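Local coordinates for alpha-glucosidase (Pseudoalteromonas sp. K8, PDB 5HQA), which hydrolyses alpha-glucosides as a calcium-binding, chloride-activated enzyme of glycoside hydrolase family 97, at residues S36-E41 with F110-P115; S49-I54 with F87-P92. One frame throughout, in Å; residues are numbered along the deposited sequence. Where two conformers were deposited one is given.

In the fold
Both contacts sit in the N-terminal beta-sandwich domain, well away from the sugar pocket and the calcium and magnesium sites; their centres lie about 26 Å (interaction 1) and 38 Å (interaction 2) from the centre of the chain. Interaction 1 spans the interior between the two sheets, from strand 30-42 to strand 107-114. Interaction 2 closes the open end of the hairpin 53-67/75-89 at the margin of the sheet that also holds 107-114. The contact centres are about 12 Å apart and their nearest atoms about 4 Å, without touching. Tyr-97 of strand 95-104 bridges them: it packs against Leu-38 and Val-114 on one contact and against Phe-52 and Phe-87 on the other.

Interaction 1 (S36-E41 with F110-P115)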
ATOM      1  N   SER A  36     -28.043   3.229   3.380  1.00 11.75           N
ATOM      2  CA  SER A  36     -27.001   2.558   4.147  1.00 10.22           C
ATOM      3  C   SER A  36     -26.976   3.137   5.553  1.00 13.12           C
ATOM      4  O   SER A  36     -26.892   4.357   5.713  1.00 12.63           O
ATOM      5  CB  SER A  36     -25.639   2.743   3.472  1.00 10.50           C
ATOM      6  OG  SER A  36     -25.641   2.195   2.163  1.00 12.46           O
ATOM      7  N   ALA A  37     -27.028   2.265   6.562  1.00 11.28           N
ATOM      8  CA  ALA A  37     -27.184   2.684   7.951  1.00 13.12           C
ATOM      9  C   ALA A  37     -25.922   3.365   8.495  1.00 13.85           C
ATOM     10  O   ALA A  37     -24.807   3.169   8.001  1.00 12.01           O
ATOM     11  CB  ALA A  37     -27.534   1.480   8.830  1.00 11.92           C
ATOM     12  N   LEU A  38     -26.125   4.165   9.552  1.00 12.35           N
ATOM     13  CA  LEU A  38     -25.073   4.841  10.301  1.00 13.10           C
ATOM     14  C   LEU A  38     -25.327   4.646  11.789  1.00 15.71           C
ATOM     15  O   LEU A  38     -26.484   4.606  12.220  1.00 16.66           O
ATOM     16  CB  LEU A  38     -25.053   6.344   9.995  1.00 11.64           C
ATOM     17  CG  LEU A  38     -24.865   6.700   8.520  1.00 12.30           C
ATOM     18  CD1 LEU A  38     -25.209   8.164   8.280  1.00 14.20           C
ATOM     19  CD2 LEU A  38     -23.445   6.400   8.082  1.00 13.80           C
ATOM     20  N   GLY A  39     -24.261   4.534  12.582  1.00 10.85           N
ATOM     21  CA  GLY A  39     -24.422   4.492  14.026  1.00 12.47           C
ATOM     22  C   GLY A  39     -23.398   3.602  14.715  1.00 11.06           C
ATOM     23  O   GLY A  39     -22.430   3.150  14.107  1.00 13.33           O
ATOM     24  N   PHE A  40     -23.640   3.375  16.015  1.00 11.59           N
ATOM     25  CA  PHE A  40     -22.741   2.626  16.891  1.00 15.12           C
ATOM     26  C   PHE A  40     -23.528   1.807  17.905  1.00 13.70           C
ATOM     27  O   PHE A  40     -24.595   2.220  18.367  1.00 13.41           O
ATOM     28  CB  PHE A  40     -21.807   3.526  17.721  1.00 13.57           C
ATOM     29  CG  PHE A  40     -20.902   4.397  16.910  1.00 14.56           C
ATOM     30  CD1 PHE A  40     -19.722   3.895  16.384  1.00 14.89           C
ATOM     31  CD2 PHE A  40     -21.212   5.728  16.705  1.00 14.32           C
ATOM     32  CE1 PHE A  40     -18.872   4.714  15.640  1.00 15.93           C
ATOM     33  CE2 PHE A  40     -20.368   6.555  15.958  1.00 16.07           C
ATOM     34  CZ  PHE A  40     -19.202   6.046  15.427  1.00 15.18           C
ATOM     35  N   GLU A  41     -22.952   0.663  18.286  1.00 13.08           N
ATOM     36  CA  GLU A  41     -23.289  -0.036  19.520  1.00 13.23           C
ATOM     37  C   GLU A  41     -22.056  -0.080  20.415  1.00 15.51           C
ATOM     38  O   GLU A  41     -20.922  -0.160  19.926  1.00 13.74           O
ATOM     39  CB  GLU A  41     -23.796  -1.461  19.244  1.00 13.28           C
ATOM     40  CG  GLU A  41     -25.108  -1.461  18.487  1.00 18.53           C
ATOM     41  CD  GLU A  41     -25.653  -2.851  18.223  1.00 25.89           C
ATOM     42  OE1 GLU A  41     -25.025  -3.843  18.652  1.00 24.89           O
ATOM     43  OE2 GLU A  41     -26.721  -2.947  17.585  1.00 27.68           O
ATOM     44  N   PHE A 110     -16.474  10.008   4.428  1.00 10.16           N
ATOM     45  CA  PHE A 110     -17.263  10.483   5.563  1.00 10.40           C
ATOM     46  C   PHE A 110     -16.708   9.929   6.868  1.00 12.51           C
ATOM     47  O   PHE A 110     -16.075   8.869   6.899  1.00 12.35           O
ATOM     48  CB  PHE A 110     -18.774  10.152   5.421  1.00 10.40           C
ATOM     49  CG  PHE A 110     -19.103   8.677   5.406  1.00 10.93           C
ATOM     50  CD1 PHE A 110     -19.390   8.005   6.583  1.00 10.01           C
ATOM     51  CD2 PHE A 110     -19.163   7.979   4.203  1.00 12.57           C
ATOM     52  CE1 PHE A 110     -19.708   6.648   6.574  1.00 12.06           C
ATOM     53  CE2 PHE A 110     -19.482   6.622   4.181  1.00 13.56           C
ATOM     54  CZ  PHE A 110     -19.752   5.956   5.373  1.00 12.93           C
ATOM     55  N   ARG A 111     -16.938  10.672   7.950  1.00 12.41           N
ATOM     56  CA  ARG A 111     -16.530  10.208   9.268  1.00 10.74           C
ATOM     57  C   ARG A 111     -17.525  10.711  10.294  1.00 12.90           C
ATOM     58  O   ARG A 111     -18.230  11.701  10.081  1.00 14.09           O
ATOM     59  CB  ARG A 111     -15.115  10.671   9.635  1.00 10.92           C
ATOM     60  CG  ARG A 111     -15.039  12.145   9.995  1.00 12.11           C
ATOM     61  CD  ARG A 111     -13.656  12.512  10.487  1.00 12.61           C
ATOM     62  NE  ARG A 111     -13.601  13.906  10.914  1.00 13.74           N
ATOM     63  CZ  ARG A 111     -12.475  14.555  11.175  1.00 19.62           C
ATOM     64  NH1 ARG A 111     -11.303  13.939  11.052  1.00 19.16           N
ATOM     65  NH2 ARG A 111     -12.518  15.824  11.555  1.00 22.32           N
ATOM     66  N   TYR A 112     -17.597   9.993  11.408  1.00 11.91           N
ATOM     67  CA  TYR A 112     -18.420  10.409  12.531  1.00 11.51           C
ATOM     68  C   TYR A 112     -17.618  11.333  13.424  1.00 13.51           C
ATOM     69  O   TYR A 112     -16.415  11.131  13.622  1.00 14.15           O
ATOM     70  CB  TYR A 112     -18.864   9.217  13.361  1.00 11.41           C
ATOM     71  CG  TYR A 112     -19.667   8.148  12.662  1.00 11.07           C
ATOM     72  CD1 TYR A 112     -19.055   7.202  11.839  1.00 11.43           C
ATOM     73  CD2 TYR A 112     -21.039   8.038  12.887  1.00 11.47           C
ATOM     74  CE1 TYR A 112     -19.798   6.184  11.237  1.00 11.31           C
ATOM     75  CE2 TYR A 112     -21.784   7.040  12.291  1.00 12.67           C
ATOM     76  CZ  TYR A 112     -21.159   6.110  11.475  1.00 13.40           C
ATOM     77  OH  TYR A 112     -21.921   5.114  10.905  1.00 13.14           O
ATOM     78  N   GLU A 113     -18.291  12.329  13.983  1.00 12.41           N
ATOM     79  CA  GLU A 113     -17.703  13.207  14.987  1.00 12.93           C
ATOM     80  C   GLU A 113     -18.664  13.221  16.165  1.00 15.34           C
ATOM     81  O   GLU A 113     -19.759  13.784  16.075  1.00 15.79           O
ATOM     82  CB  GLU A 113     -17.445  14.606  14.420  1.00 15.24           C
ATOM     83  CG  GLU A 113     -16.428  14.554  13.276  1.00 16.12           C
ATOM     84  CD  GLU A 113     -16.220  15.881  12.561  1.00 18.32           C
ATOM     85  OE1 GLU A 113     -16.790  16.907  12.999  1.00 17.70           O
ATOM     86  OE2 GLU A 113     -15.479  15.887  11.544  1.00 18.67           O
ATOM     87  N   VAL A 114     -18.280  12.544  17.242  1.00 15.25           N
ATOM     88  CA  VAL A 114     -19.116  12.413  18.431  1.00 14.37           C
ATOM     89  C   VAL A 114     -18.612  13.423  19.459  1.00 15.16           C
ATOM     90  O   VAL A 114     -17.483  13.276  19.952  1.00 17.24           O
ATOM     91  CB  VAL A 114     -19.089  10.989  18.994  1.00 14.40           C
ATOM     92  CG1 VAL A 114     -20.005  10.903  20.210  1.00 14.48           C
ATOM     93  CG2 VAL A 114     -19.532  10.012  17.929  1.00 14.61           C
ATOM     94  N   PRO A 115     -19.397  14.429  19.811  1.00 16.74           N
ATOM     95  CA  PRO A 115     -18.909  15.494  20.687  1.00 18.45           C
ATOM     96  C   PRO A 115     -19.020  15.112  22.155  1.00 20.10           C
ATOM     97  O   PRO A 115     -19.694  14.156  22.534  1.00 18.85           O
ATOM     98  CB  PRO A 115     -19.860  16.645  20.363  1.00 21.01           C
ATOM     99  CG  PRO A 115     -21.176  15.929  20.148  1.00 17.72           C
ATOM    100  CD  PRO A 115     -20.795  14.651  19.401  1.00 14.98           C
TER
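The hydroxyl of Tyr-112 is held from two quarters: Gly-39 N donates to Tyr-112 OH across the contact (2.9 Å, 152° at the hydrogen), and Thr-130 OG1 of strand 122-134 makes a second hydrogen bond to it. The glycine nitrogen arrives at the rim of the ring, close to its plane. Gly-39 itself has backbone angles at which a CB would collide with the carbonyl oxygen of Leu-38. Tyr-112 puts its CG opposite the carbonyl carbon (chi1 -59°), and its ring reaches over to strand 30-42. This is the inside of a two-sheet beta sandwich of the galactose-mutarotase type, the N-terminal domain of family 97, with strands 30-42 and 107-114 on separate sheets. Phe-40 turns an edge to one face of the tyrosine, the planes 53° apart; Phe-40 CZ stands 3.5 Å from Tyr-112 CG, toward the rim of that ring, while the two side chains run past each other in opposite senses. Phe-40 CE2 also meets Val-114 CG2 at 4.1 Å. At the other end Leu-38 lays its CD2 3.5 Å from Tyr-112 OH and 4.0 Å from Phe-110 CE1. A phenylalanine in place of Tyr-112 would probably keep the ring packing but leave Gly-39 N and Thr-130 OG1 without this shared partner. Phe-224, edge-to-face with Phe-40, continues the aromatic core.

Interaction 2 (S49-I54 with F87-P92); sequences SNSFKI and FAKPQP
Lys-89 lays the start of its side chain flat over Phe-52: Lys-89 CB sits 3.6 Å from the ring centroid and only 2° off the normal, a centred CH-pi contact. The lysine chain, its CG set opposite the backbone N (chi1 175°), runs on extended, crossing the phenylalanine side chain at about a right angle, and Lys-89 CD comes 3.7 Å from Phe-52 CE1. The outer methylenes run along the loop just before Phe-52, Lys-89 CD lying 3.6 Å from Asn-50 O and Lys-89 CE 3.8 Å from Ser-51 CB. Only the last torsion bends, and the ammonium finds Gln-93 O beyond the segment. On the sheet face shared by Ile-54 and Phe-87 the two side chains lie side by side, Ile-54 CG1 pressing to 3.4 Å from Phe-87 CE1.

The backbones hold these side chains in register. Lys-53 and Ala-88 form a hydrogen-bonded antiparallel pair: Lys-53 N gives an almost straight bond to Ala-88 O (2.9 Å, 175°), and Ala-88 N returns one to Lys-53 O. Ile-54 and Phe-87 follow as a non-hydrogen-bonded pair, and the CA-H of Phe-87 also points at Lys-53 O, with CA to O at 3.2 Å. Further out, Tyr-97 meets the rings of both Phe-52 and Phe-87, and Asp-16 takes the amide of Ile-54 through OD2 and the ammonium of Lys-53 through its backbone oxygen. The two segments are the open ends of an antiparallel beta hairpin, strands 53-67 and 75-89, at the edge of one sheet of the beta sandwich.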
ATOM      1  N   SER A  49     -28.312   4.470  17.494  0.68 17.55           N
ATOM      2  CA  SER A  49     -28.909   3.757  16.371  0.68 17.98           C
ATOM      3  C   SER A  49     -30.204   4.430  15.929  0.68 17.78           C
ATOM      4  O   SER A  49     -30.169   5.438  15.219  0.68 17.86           O
ATOM      5  CB  SER A  49     -29.142   2.283  16.732  0.68 17.52           C
ATOM      6  OG  SER A  49     -29.957   2.145  17.881  0.68 17.24           O
ATOM      7  N   ASN A  50     -31.348   3.898  16.342  1.00 17.13           N
ATOM      8  CA  ASN A  50     -32.608   4.439  15.856  1.00 22.37           C
ATOM      9  C   ASN A  50     -33.002   5.712  16.612  1.00 21.48           C
ATOM     10  O   ASN A  50     -32.453   6.045  17.667  1.00 20.02           O
ATOM     11  CB  ASN A  50     -33.708   3.383  15.961  1.00 27.63           C
ATOM     12  CG  ASN A  50     -33.683   2.669  17.278  1.00 41.34           C
ATOM     13  OD1 ASN A  50     -33.127   1.573  17.392  1.00 49.66           O
ATOM     14  ND2 ASN A  50     -34.266   3.290  18.298  1.00 45.27           N
ATOM     15  N   SER A  51     -33.964   6.438  16.037  1.00 21.90           N
ATOM     16  CA  SER A  51     -34.614   7.607  16.628  1.00 25.49           C
ATOM     17  C   SER A  51     -33.735   8.854  16.644  1.00 24.33           C
ATOM     18  O   SER A  51     -34.094   9.847  17.295  1.00 25.31           O
ATOM     19  CB  SER A  51     -35.110   7.329  18.052  1.00 29.44           C
ATOM     20  OG  SER A  51     -35.867   6.133  18.092  1.00 37.30           O
ATOM     21  N   PHE A  52     -32.597   8.841  15.958  1.00 21.65           N
ATOM     22  CA  PHE A  52     -31.820  10.055  15.760  1.00 21.50           C
ATOM     23  C   PHE A  52     -32.381  10.828  14.572  1.00 26.95           C
ATOM     24  O   PHE A  52     -32.642  10.243  13.513  1.00 28.43           O
ATOM     25  CB  PHE A  52     -30.346   9.711  15.532  1.00 17.56           C
ATOM     26  CG  PHE A  52     -29.587   9.435  16.800  1.00 18.24           C
ATOM     27  CD1 PHE A  52     -29.699   8.207  17.440  1.00 18.24           C
ATOM     28  CD2 PHE A  52     -28.765  10.406  17.358  1.00 18.88           C
ATOM     29  CE1 PHE A  52     -29.005   7.955  18.618  1.00 20.59           C
ATOM     30  CE2 PHE A  52     -28.063  10.159  18.528  1.00 19.48           C
ATOM     31  CZ  PHE A  52     -28.189   8.931  19.165  1.00 21.80           C
ATOM     32  N   LYS A  53     -32.573  12.138  14.746  1.00 20.12           N
ATOM     33  CA  LYS A  53     -33.103  12.998  13.698  1.00 20.40           C
ATOM     34  C   LYS A  53     -32.088  14.080  13.345  1.00 19.64           C
ATOM     35  O   LYS A  53     -31.313  14.526  14.196  1.00 17.05           O
ATOM     36  CB  LYS A  53     -34.435  13.655  14.125  1.00 22.23           C
ATOM     37  CG  LYS A  53     -35.554  12.665  14.479  1.00 26.84           C
ATOM     38  CD  LYS A  53     -35.923  11.805  13.281  0.71 32.69           C
ATOM     39  CE  LYS A  53     -36.857  10.667  13.663  0.62 38.00           C
ATOM     40  NZ  LYS A  53     -36.918   9.636  12.581  0.88 42.73           N
ATOM     41  N   ILE A  54     -32.106  14.504  12.078  1.00 17.26           N
ATOM     42  CA  ILE A  54     -31.242  15.596  11.633  1.00 17.96           C
ATOM     43  C   ILE A  54     -31.750  16.908  12.211  1.00 20.51           C
ATOM     44  O   ILE A  54     -32.922  17.268  12.043  1.00 20.55           O
ATOM     45  CB  ILE A  54     -31.193  15.665  10.100  1.00 16.82           C
ATOM     46  CG1 ILE A  54     -30.587  14.383   9.513  1.00 16.26           C
ATOM     47  CG2 ILE A  54     -30.396  16.903   9.646  1.00 15.37           C
ATOM     48  CD1 ILE A  54     -30.813  14.230   8.009  1.00 18.32           C
ATOM     49  N   PHE A  87     -27.035  14.893  14.081  1.00 15.30           N
ATOM     50  CA  PHE A  87     -28.154  14.055  14.487  1.00 14.32           C
ATOM     51  C   PHE A  87     -28.335  14.160  15.991  1.00 17.91           C
ATOM     52  O   PHE A  87     -27.355  14.223  16.740  1.00 18.70           O
ATOM     53  CB  PHE A  87     -27.920  12.585  14.132  1.00 14.17           C
ATOM     54  CG  PHE A  87     -27.705  12.331  12.673  1.00 17.67           C
ATOM     55  CD1 PHE A  87     -28.779  12.053  11.838  1.00 18.93           C
ATOM     56  CD2 PHE A  87     -26.429  12.344  12.136  1.00 16.75           C
ATOM     57  CE1 PHE A  87     -28.581  11.808  10.488  1.00 18.85           C
ATOM     58  CE2 PHE A  87     -26.228  12.096  10.790  1.00 19.00           C
ATOM     59  CZ  PHE A  87     -27.306  11.826   9.967  1.00 17.28           C
ATOM     60  N   ALA A  88     -29.582  14.136  16.441  1.00 17.25           N
ATOM     61  CA  ALA A  88     -29.844  14.170  17.870  1.00 17.92           C
ATOM     62  C   ALA A  88     -31.036  13.285  18.196  1.00 19.82           C
ATOM     63  O   ALA A  88     -31.990  13.191  17.418  1.00 17.36           O
ATOM     64  CB  ALA A  88     -30.099  15.597  18.366  1.00 17.24           C
ATOM     65  N   LYS A  89     -30.962  12.640  19.355  1.00 18.11           N
ATOM     66  CA  LYS A  89     -32.024  11.829  19.909  1.00 19.33           C
ATOM     67  C   LYS A  89     -32.357  12.356  21.299  1.00 21.48           C
ATOM     68  O   LYS A  89     -31.441  12.583  22.102  1.00 22.37           O
ATOM     69  CB  LYS A  89     -31.592  10.348  19.983  1.00 17.88           C
ATOM     70  CG  LYS A  89     -32.595   9.418  20.655  1.00 20.73           C
ATOM     71  CD  LYS A  89     -32.044   7.997  20.698  1.00 25.28           C
ATOM     72  CE  LYS A  89     -33.061   6.995  21.244  1.00 30.34           C
ATOM     73  NZ  LYS A  89     -33.341   7.163  22.703  1.00 31.22           N
ATOM     74  N   PRO A  90     -33.626  12.606  21.608  1.00 25.58           N
ATOM     75  CA  PRO A  90     -33.972  13.093  22.947  1.00 27.43           C
ATOM     76  C   PRO A  90     -33.791  12.010  24.000  1.00 30.73           C
ATOM     77  O   PRO A  90     -33.805  10.808  23.715  1.00 26.61           O
ATOM     78  CB  PRO A  90     -35.446  13.492  22.813  1.00 25.57           C
ATOM     79  CG  PRO A  90     -35.957  12.641  21.717  1.00 27.79           C
ATOM     80  CD  PRO A  90     -34.811  12.472  20.743  1.00 25.12           C
ATOM     81  N   GLN A  91     -33.603  12.455  25.240  1.00 33.82           N
ATOM     82  CA  GLN A  91     -33.534  11.538  26.372  1.00 38.27           C
ATOM     83  C   GLN A  91     -34.911  10.885  26.568  1.00 37.84           C
ATOM     84  O   GLN A  91     -35.922  11.415  26.102  1.00 37.74           O
ATOM     85  CB  GLN A  91     -33.070  12.277  27.634  1.00 41.47           C
ATOM     86  CG  GLN A  91     -31.696  12.927  27.493  1.00 45.08           C
ATOM     87  CD  GLN A  91     -30.587  11.917  27.247  1.00 53.45           C
ATOM     88  OE1 GLN A  91     -30.661  10.776  27.703  1.00 57.15           O
ATOM     89  NE2 GLN A  91     -29.551  12.333  26.515  1.00 56.09           N
ATOM     90  N   PRO A  92     -34.961   9.708  27.216  1.00 36.60           N
ATOM     91  CA  PRO A  92     -33.877   8.927  27.821  1.00 34.01           C
ATOM     92  C   PRO A  92     -33.043   8.197  26.784  1.00 29.34           C
ATOM     93  O   PRO A  92     -33.508   7.958  25.664  1.00 27.71           O
ATOM     94  CB  PRO A  92     -34.626   7.928  28.703  1.00 35.57           C
ATOM     95  CG  PRO A  92     -35.884   7.665  27.936  1.00 35.96           C
ATOM     96  CD  PRO A  92     -36.241   8.975  27.249  1.00 37.16           C
TER